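Local atomic coordinates of sensor protein DivL (Caulobacter crescentus, PDB entry 4Q20), a protein that is required for cell division and growth, acting as a histidine-kinase-family sensor protein of two-component signalling that phosphorylates the regulator CtrA. Residues Met99-Ile102 / Glu106-Leu109; Asn122-Ala127 / Val136-Glu141; Lys129-Gly134 / Asn166-Thr171. All coordinates share one frame; numbering follows the deposited sequence.

Contact 1: residues Met99-Ile102 / Glu106-Leu109; sequences MAQI and EMAL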
loop_
_atom_site.group_PDB
_atom_site.type_symbol
_atom_site.label_atom_id
_atom_site.label_comp_id
_atom_site.label_asym_id
_atom_site.label_seq_id
_atom_site.Cartn_x
_atom_site.Cartn_y
_atom_site.Cartn_z
ATOM N N MET A 99 10.458 3.654 9.513
ATOM C CA MET A 99 10.202 4.769 10.410
ATOM C C MET A 99 9.613 4.296 11.762
ATOM O O MET A 99 10.010 4.826 12.805
ATOM C CB MET A 99 9.264 5.785 9.753
ATOM C CG MET A 99 9.524 7.212 10.195
ATOM S SD MET A 99 11.184 7.881 9.767
ATOM C CE MET A 99 11.787 8.185 11.372
ATOM N N ALA A 100 8.711 3.288 11.756
ATOM C CA ALA A 100 8.100 2.731 12.978
ATOM C C ALA A 100 9.162 2.004 13.821
ATOM O O ALA A 100 9.187 2.165 15.045
ATOM C CB ALA A 100 6.962 1.787 12.621
ATOM N N GLN A 101 10.069 1.262 13.150
ATOM C CA GLN A 101 11.201 0.537 13.742
ATOM C C GLN A 101 12.173 1.522 14.452
ATOM O O GLN A 101 12.617 1.256 15.575
ATOM C CB GLN A 101 11.919 -0.232 12.623
ATOM C CG GLN A 101 12.592 -1.535 13.038
ATOM C CD GLN A 101 13.591 -2.001 11.998
ATOM O OE1 GLN A 101 13.294 -2.063 10.800
ATOM N NE2 GLN A 101 14.802 -2.337 12.430
ATOM N N ILE A 102 12.462 2.667 13.800
ATOM C CA ILE A 102 13.313 3.744 14.302
ATOM C C ILE A 102 12.630 4.428 15.519
ATOM O O ILE A 102 13.302 4.684 16.531
ATOM C CB ILE A 102 13.654 4.749 13.147
ATOM C CG1 ILE A 102 14.805 4.211 12.265
ATOM C CG2 ILE A 102 14.029 6.136 13.681
ATOM C CD1 ILE A 102 14.862 4.764 10.802
ATOM N N GLU A 106 14.086 0.236 17.739
ATOM C CA GLU A 106 14.373 -1.145 17.344
ATOM C C GLU A 106 15.308 -1.239 16.122
ATOM O O GLU A 106 15.553 -2.340 15.632
ATOM C CB GLU A 106 13.064 -1.888 17.041
ATOM C CG GLU A 106 12.181 -2.167 18.249
ATOM C CD GLU A 106 10.770 -2.632 17.929
ATOM O OE1 GLU A 106 10.375 -2.615 16.737
ATOM O OE2 GLU A 106 10.042 -2.977 18.888
ATOM N N MET A 107 15.833 -0.113 15.623
ATOM C CA MET A 107 16.747 -0.222 14.502
ATOM C C MET A 107 18.162 0.026 14.946
ATOM O O MET A 107 18.531 1.155 15.277
ATOM C CB MET A 107 16.397 0.690 13.336
ATOM C CG MET A 107 17.207 0.346 12.112
ATOM S SD MET A 107 16.908 1.392 10.707
ATOM C CE MET A 107 15.206 0.916 10.271
ATOM N N ALA A 108 18.950 -1.054 14.952
ATOM C CA ALA A 108 20.364 -1.046 15.283
ATOM C C ALA A 108 21.148 -1.257 13.999
ATOM O O ALA A 108 20.783 -2.118 13.184
ATOM C CB ALA A 108 20.679 -2.127 16.307
ATOM N N LEU A 109 22.176 -0.424 13.783
ATOM C CA LEU A 109 22.998 -0.497 12.577
ATOM C C LEU A 109 24.053 -1.605 12.682
ATOM O O LEU A 109 24.562 -1.888 13.769
ATOM C CB LEU A 109 23.690 0.855 12.258
ATOM C CG LEU A 109 22.861 2.143 12.245
ATOM C CD1 LEU A 109 23.755 3.343 12.015
ATOM C CD2 LEU A 109 21.761 2.110 11.188
#
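Q101, in the last turn of helix 73-103, turns its carbonyl toward E106 just beyond the helix, and E106 N binds Q101 O at 2.8 Å. The reverse tie comes from the glutamine side chain. With CG swung wide of the backbone N (chi1 -149°) and the chain extended beyond it, the amide of Q101 arrives at the loop so that NE2 donates to E106 O at 3.3 Å. The N-H points almost straight at the oxygen (175°), which lies in the glutamine amide plane; on the acceptor side the donor stands above the carbonyl plane, off the lone pairs.

M107 fills the angle between this glutamine and I102. Its CG lies opposite the backbone N and its chain runs straight until a bend at the sulfur (chi3 -68°) turns the methyl toward the helix. That methyl meets the glutamine amide, CE lying 3.6 Å from Q101 OE1, while M107 CB sits 3.5 Å from Q101 NE2; the two side chains cross at about a right angle. On I102, the CG1 branch touches the sulfur, CG1 to SD being 3.8 Å. R155 of helix 153-170 touches both Q101 and M107, whereas I102 also packs on L225 of helix 222-232.

The polypeptide here leaves the second long helix of the dimerisation hairpin for the ATP-binding domain. The thioether and isoleucine pack together beside Q101, next to helices 153-170 and 222-232. Q101 itself bonds to the departing chain through both its carbonyl and its amide, which probably helps fix the path of the loop.

Contact 2: residues Asn122-Ala127 / Val136-Glu141; sequences NAQERA and VTLAVE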
loop_
_atom_site.group_PDB
_atom_site.type_symbol
_atom_site.label_atom_id
_atom_site.label_comp_id
_atom_site.label_asym_id
_atom_site.label_seq_id
_atom_site.Cartn_x
_atom_site.Cartn_y
_atom_site.Cartn_z
ATOM N N ASN A 122 26.275 2.133 -7.293
ATOM C CA ASN A 122 25.148 1.219 -7.095
ATOM C C ASN A 122 23.843 2.012 -7.051
ATOM O O ASN A 122 22.848 1.559 -7.614
ATOM C CB ASN A 122 25.346 0.371 -5.845
ATOM C CG ASN A 122 26.543 -0.550 -5.936
ATOM O OD1 ASN A 122 27.166 -0.696 -6.986
ATOM N ND2 ASN A 122 26.953 -1.127 -4.822
ATOM N N ALA A 123 23.865 3.226 -6.460
ATOM C CA ALA A 123 22.671 4.065 -6.404
ATOM C C ALA A 123 22.327 4.611 -7.801
ATOM O O ALA A 123 21.147 4.749 -8.136
ATOM C CB ALA A 123 22.861 5.195 -5.407
ATOM N N GLN A 124 23.353 4.856 -8.628
ATOM C CA GLN A 124 23.223 5.344 -10.009
ATOM C C GLN A 124 22.610 4.261 -10.929
ATOM O O GLN A 124 21.727 4.576 -11.739
ATOM C CB GLN A 124 24.590 5.788 -10.530
ATOM C CG GLN A 124 24.566 6.377 -11.939
ATOM C CD GLN A 124 25.932 6.395 -12.573
ATOM O OE1 GLN A 124 26.683 5.410 -12.538
ATOM N NE2 GLN A 124 26.286 7.529 -13.145
ATOM N N GLU A 125 23.061 2.995 -10.802
ATOM C CA GLU A 125 22.543 1.927 -11.643
ATOM C C GLU A 125 21.119 1.498 -11.225
ATOM O O GLU A 125 20.344 1.087 -12.106
ATOM C CB GLU A 125 23.502 0.724 -11.720
ATOM C CG GLU A 125 23.804 -0.007 -10.421
ATOM C CD GLU A 125 24.902 -1.049 -10.518
ATOM O OE1 GLU A 125 24.763 -1.990 -11.333
ATOM O OE2 GLU A 125 25.900 -0.930 -9.770
ATOM N N ARG A 126 20.768 1.594 -9.913
ATOM C CA ARG A 126 19.420 1.246 -9.441
ATOM C C ARG A 126 18.391 2.279 -9.928
ATOM O O ARG A 126 17.239 1.928 -10.184
ATOM C CB ARG A 126 19.349 1.135 -7.902
ATOM C CG ARG A 126 20.004 -0.115 -7.304
ATOM C CD ARG A 126 19.774 -0.251 -5.796
ATOM N NE ARG A 126 20.092 0.965 -5.042
ATOM C CZ ARG A 126 21.235 1.206 -4.391
ATOM N NH1 ARG A 126 22.202 0.292 -4.363
ATOM N NH2 ARG A 126 21.410 2.355 -3.742
ATOM N N ALA A 127 18.813 3.551 -10.069
ATOM C CA ALA A 127 17.919 4.636 -10.491
ATOM C C ALA A 127 17.987 4.955 -11.997
ATOM O O ALA A 127 17.114 5.668 -12.490
ATOM C CB ALA A 127 18.222 5.883 -9.690
ATOM N N VAL A 136 16.326 12.383 -17.718
ATOM C CA VAL A 136 17.338 12.990 -16.840
ATOM C C VAL A 136 18.653 12.173 -16.920
ATOM O O VAL A 136 18.626 10.966 -17.171
ATOM C CB VAL A 136 16.799 13.114 -15.369
ATOM C CG1 VAL A 136 17.835 13.711 -14.422
ATOM C CG2 VAL A 136 15.510 13.932 -15.312
ATOM N N THR A 137 19.791 12.859 -16.728
ATOM C CA THR A 137 21.142 12.300 -16.726
ATOM C C THR A 137 21.607 12.125 -15.285
ATOM O O THR A 137 21.658 13.104 -14.542
ATOM C CB THR A 137 22.119 13.225 -17.518
ATOM O OG1 THR A 137 21.577 13.522 -18.809
ATOM C CG2 THR A 137 23.521 12.626 -17.670
ATOM N N LEU A 138 21.954 10.888 -14.902
ATOM C CA LEU A 138 22.510 10.562 -13.591
ATOM C C LEU A 138 24.018 10.532 -13.670
ATOM O O LEU A 138 24.575 9.703 -14.385
ATOM C CB LEU A 138 22.008 9.211 -13.076
ATOM C CG LEU A 138 20.741 9.179 -12.248
ATOM C CD1 LEU A 138 20.300 7.751 -12.031
ATOM C CD2 LEU A 138 20.930 9.867 -10.900
ATOM N N ALA A 139 24.680 11.404 -12.923
ATOM C CA ALA A 139 26.136 11.473 -12.899
ATOM C C ALA A 139 26.705 11.111 -11.526
ATOM O O ALA A 139 26.040 11.331 -10.509
ATOM C CB ALA A 139 26.596 12.871 -13.298
ATOM N N VAL A 140 27.950 10.568 -11.517
ATOM C CA VAL A 140 28.739 10.206 -10.333
ATOM C C VAL A 140 30.086 10.936 -10.406
ATOM O O VAL A 140 30.829 10.758 -11.372
ATOM C CB VAL A 140 28.924 8.679 -10.159
ATOM C CG1 VAL A 140 29.912 8.360 -9.039
ATOM C CG2 VAL A 140 27.591 7.990 -9.903
ATOM N N GLU A 141 30.400 11.746 -9.384
ATOM C CA GLU A 141 31.654 12.489 -9.307
ATOM C C GLU A 141 32.324 12.205 -7.956
ATOM O O GLU A 141 32.236 13.003 -7.021
ATOM C CB GLU A 141 31.419 13.997 -9.544
ATOM C CG GLU A 141 31.269 14.363 -11.015
ATOM C CD GLU A 141 30.483 15.623 -11.337
ATOM O OE1 GLU A 141 30.600 16.618 -10.583
ATOM O OE2 GLU A 141 29.776 15.625 -12.372
#
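Within residues 122-127 of helix 116-133, Q124 is the first to touch strand 137-141, its side chain pointing at the strand with CG opposite the backbone N (chi1 -177°) and extended from there. NE2 donates to L138 O at 3.0 Å, a somewhat bent bond (145°) whose donor sits above the carbonyl plane. The rest of the side chain is covered by V140: CG2, the branch beside the valine backbone N, lies 3.5 Å from Q124 CD, and the two side chains cross at a slant. L138 runs past the glutamine in the opposite sense, CB 4.0 Å from Q124 CG, and its CD1 comes 3.5 Å from Q124 O.

In the ATP-binding domain of the GHKL family, an alpha/beta sandwich, helices cover one face of a mixed sheet; here the axes of 122-127 and 137-141 run almost antiparallel (172°) and come within 8.8 Å, and the strand is an outermost one of five, bonded on its inner side to strand 176-183.

Farther along, R126 stays clear of the strand and makes a salt bridge with D161 of helix 153-170. A127 returns to the strand, its CB 3.6 Å from L138 CD1, with V164 of helix 153-170 also against this alanine.

Contact 3: residues Lys129-Gly134 / Asn166-Thr171; sequences KDAQLG and NALRQT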
loop_
_atom_site.group_PDB
_atom_site.type_symbol
_atom_site.label_atom_id
_atom_site.label_comp_id
_atom_site.label_asym_id
_atom_site.label_seq_id
_atom_site.Cartn_x
_atom_site.Cartn_y
_atom_site.Cartn_z
ATOM N N LYS A 129 17.138 3.475 -14.803
ATOM C CA LYS A 129 15.911 3.261 -15.574
ATOM C C LYS A 129 14.875 4.383 -15.351
ATOM O O LYS A 129 14.327 4.895 -16.331
ATOM C CB LYS A 129 15.280 1.890 -15.264
ATOM C CG LYS A 129 15.826 0.748 -16.107
ATOM C CD LYS A 129 15.006 -0.519 -15.909
ATOM C CE LYS A 129 15.594 -1.730 -16.593
ATOM N NZ LYS A 129 14.710 -2.930 -16.472
ATOM N N ASP A 130 14.621 4.775 -14.079
ATOM C CA ASP A 130 13.670 5.843 -13.721
ATOM C C ASP A 130 14.167 7.245 -14.194
ATOM O O ASP A 130 13.362 8.161 -14.383
ATOM C CB ASP A 130 13.395 5.839 -12.200
ATOM C CG ASP A 130 12.707 4.575 -11.657
ATOM O OD1 ASP A 130 11.837 4.007 -12.369
ATOM O OD2 ASP A 130 12.998 4.186 -10.499
ATOM N N ALA A 131 15.492 7.390 -14.399
ATOM C CA ALA A 131 16.130 8.612 -14.872
ATOM C C ALA A 131 15.924 8.771 -16.377
ATOM O O ALA A 131 15.638 9.872 -16.853
ATOM C CB ALA A 131 17.617 8.584 -14.544
ATOM N N GLN A 132 16.054 7.667 -17.126
ATOM C CA GLN A 132 15.890 7.659 -18.572
ATOM C C GLN A 132 14.416 7.854 -18.931
ATOM O O GLN A 132 14.105 8.489 -19.939
ATOM C CB GLN A 132 16.460 6.367 -19.158
ATOM C CG GLN A 132 17.993 6.311 -19.081
ATOM C CD GLN A 132 18.581 5.034 -19.637
ATOM O OE1 GLN A 132 19.303 5.044 -20.643
ATOM N NE2 GLN A 132 18.312 3.906 -18.983
ATOM N N LEU A 133 13.515 7.362 -18.073
ATOM C CA LEU A 133 12.056 7.501 -18.187
ATOM C C LEU A 133 11.644 8.985 -18.043
ATOM O O LEU A 133 10.719 9.441 -18.716
ATOM C CB LEU A 133 11.375 6.624 -17.110
ATOM C CG LEU A 133 9.839 6.666 -16.968
ATOM C CD1 LEU A 133 9.126 6.188 -18.237
ATOM C CD2 LEU A 133 9.386 5.861 -15.765
ATOM N N GLY A 134 12.354 9.709 -17.179
ATOM C CA GLY A 134 12.146 11.134 -16.955
ATOM C C GLY A 134 13.057 12.038 -17.772
ATOM O O GLY A 134 13.054 13.254 -17.565
ATOM N N ASN A 166 14.033 11.479 -4.958
ATOM C CA ASN A 166 13.551 12.823 -4.613
ATOM C C ASN A 166 14.054 13.820 -5.667
ATOM O O ASN A 166 13.263 14.639 -6.159
ATOM C CB ASN A 166 14.005 13.226 -3.198
ATOM C CG ASN A 166 13.806 14.684 -2.869
ATOM O OD1 ASN A 166 12.686 15.128 -2.610
ATOM N ND2 ASN A 166 14.897 15.461 -2.891
ATOM N N ALA A 167 15.358 13.715 -6.034
ATOM C CA ALA A 167 16.007 14.548 -7.047
ATOM C C ALA A 167 15.370 14.345 -8.430
ATOM O O ALA A 167 15.058 15.328 -9.090
ATOM C CB ALA A 167 17.494 14.239 -7.104
ATOM N N LEU A 168 15.121 13.078 -8.844
ATOM C CA LEU A 168 14.522 12.765 -10.147
ATOM C C LEU A 168 13.104 13.335 -10.302
ATOM O O LEU A 168 12.715 13.723 -11.408
ATOM C CB LEU A 168 14.499 11.252 -10.394
ATOM C CG LEU A 168 15.826 10.560 -10.679
ATOM C CD1 LEU A 168 15.611 9.051 -10.804
ATOM C CD2 LEU A 168 16.517 11.139 -11.918
ATOM N N ARG A 169 12.353 13.394 -9.195
ATOM C CA ARG A 169 10.981 13.898 -9.153
ATOM C C ARG A 169 10.918 15.415 -9.345
ATOM O O ARG A 169 9.909 15.919 -9.837
ATOM C CB ARG A 169 10.313 13.506 -7.820
ATOM C CG ARG A 169 9.736 12.088 -7.828
ATOM C CD ARG A 169 8.929 11.781 -6.580
ATOM N NE ARG A 169 9.778 11.683 -5.389
ATOM C CZ ARG A 169 10.196 10.542 -4.849
ATOM N NH1 ARG A 169 9.833 9.375 -5.375
ATOM N NH2 ARG A 169 10.975 10.558 -3.775
ATOM N N GLN A 170 11.986 16.130 -8.948
ATOM C CA GLN A 170 12.122 17.588 -9.012
ATOM C C GLN A 170 12.755 18.072 -10.330
ATOM O O GLN A 170 12.495 19.209 -10.739
ATOM C CB GLN A 170 12.997 18.078 -7.838
ATOM C CG GLN A 170 12.367 18.008 -6.450
ATOM C CD GLN A 170 12.919 19.111 -5.562
ATOM O OE1 GLN A 170 14.070 19.068 -5.092
ATOM N NE2 GLN A 170 12.128 20.158 -5.359
ATOM N N THR A 171 13.628 17.239 -10.959
ATOM C CA THR A 171 14.373 17.564 -12.186
ATOM C C THR A 171 13.501 17.396 -13.463
ATOM O O THR A 171 12.885 16.341 -13.655
ATOM C CB THR A 171 15.661 16.726 -12.262
ATOM O OG1 THR A 171 16.356 16.836 -11.018
ATOM C CG2 THR A 171 16.583 17.171 -13.370
#
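The two methyl groups of L168 straddle the junction between D130 and A131. CD2 rests on the alanine, 3.8 Å from A131 CB, and CD1 lies over the peptide link, 4.0 Å from A131 N, while also approaching D130 CB at 4.1 Å. This placement follows from a leucine whose CG stands beside its own backbone N (chi1 -72°) and whose fork then opens toward the other helix. No hydrogen bond crosses between the segments; the meeting is van der Waals contact, methyl groups against a methyl, a methylene and a peptide.

Of the D130 side chain, CB makes the approach. Its carboxylate is engaged by another helix, OD1 making a salt bridge with R83 of helix 73-103. The neighbouring K129 sends its NZ to E66 of the second subunit, with which it forms a salt bridge.

At the far end of 166-171, T171 turns its hydroxyl back on the preceding turn: with OG1 beside the backbone N (chi1 -50°), it donates to A167 O at 2.8 Å. That carbonyl also receives T171 N and Q170 N, so three donors converge on one oxygen.

The pair of helices so joined, 116-133 and 153-170, is that of the GHKL ATP-binding fold; the NALRQT sequence at the end of the latter and just after it probably corresponds to part of the N box that helps to line the nucleotide pocket in related histidine kinases.

Overall arrangement
Contacts 2 and 3 are neighbours, their centres 10 Å apart, and share helix 116-133: its middle meets an edge strand and its end meets helix 153-170. V136 N, probably hydrogen-bonded to A131 O at 2.7 Å, joins the two, and CD1 of L138 reaches the A131 methyl. Contact 1 lies apart, about 14 Å from contact 3 by nearest atoms and on the other side of the chain's centre. Chemistry goes with the elements joined and not with burial: contact 2, at the surface, and the partly buried contact 1 set helix against strand or loop through a glutamine amide, whereas contact 3, helix to helix and also partly buried, rests on leucine methyls packed on an alanine and a peptide.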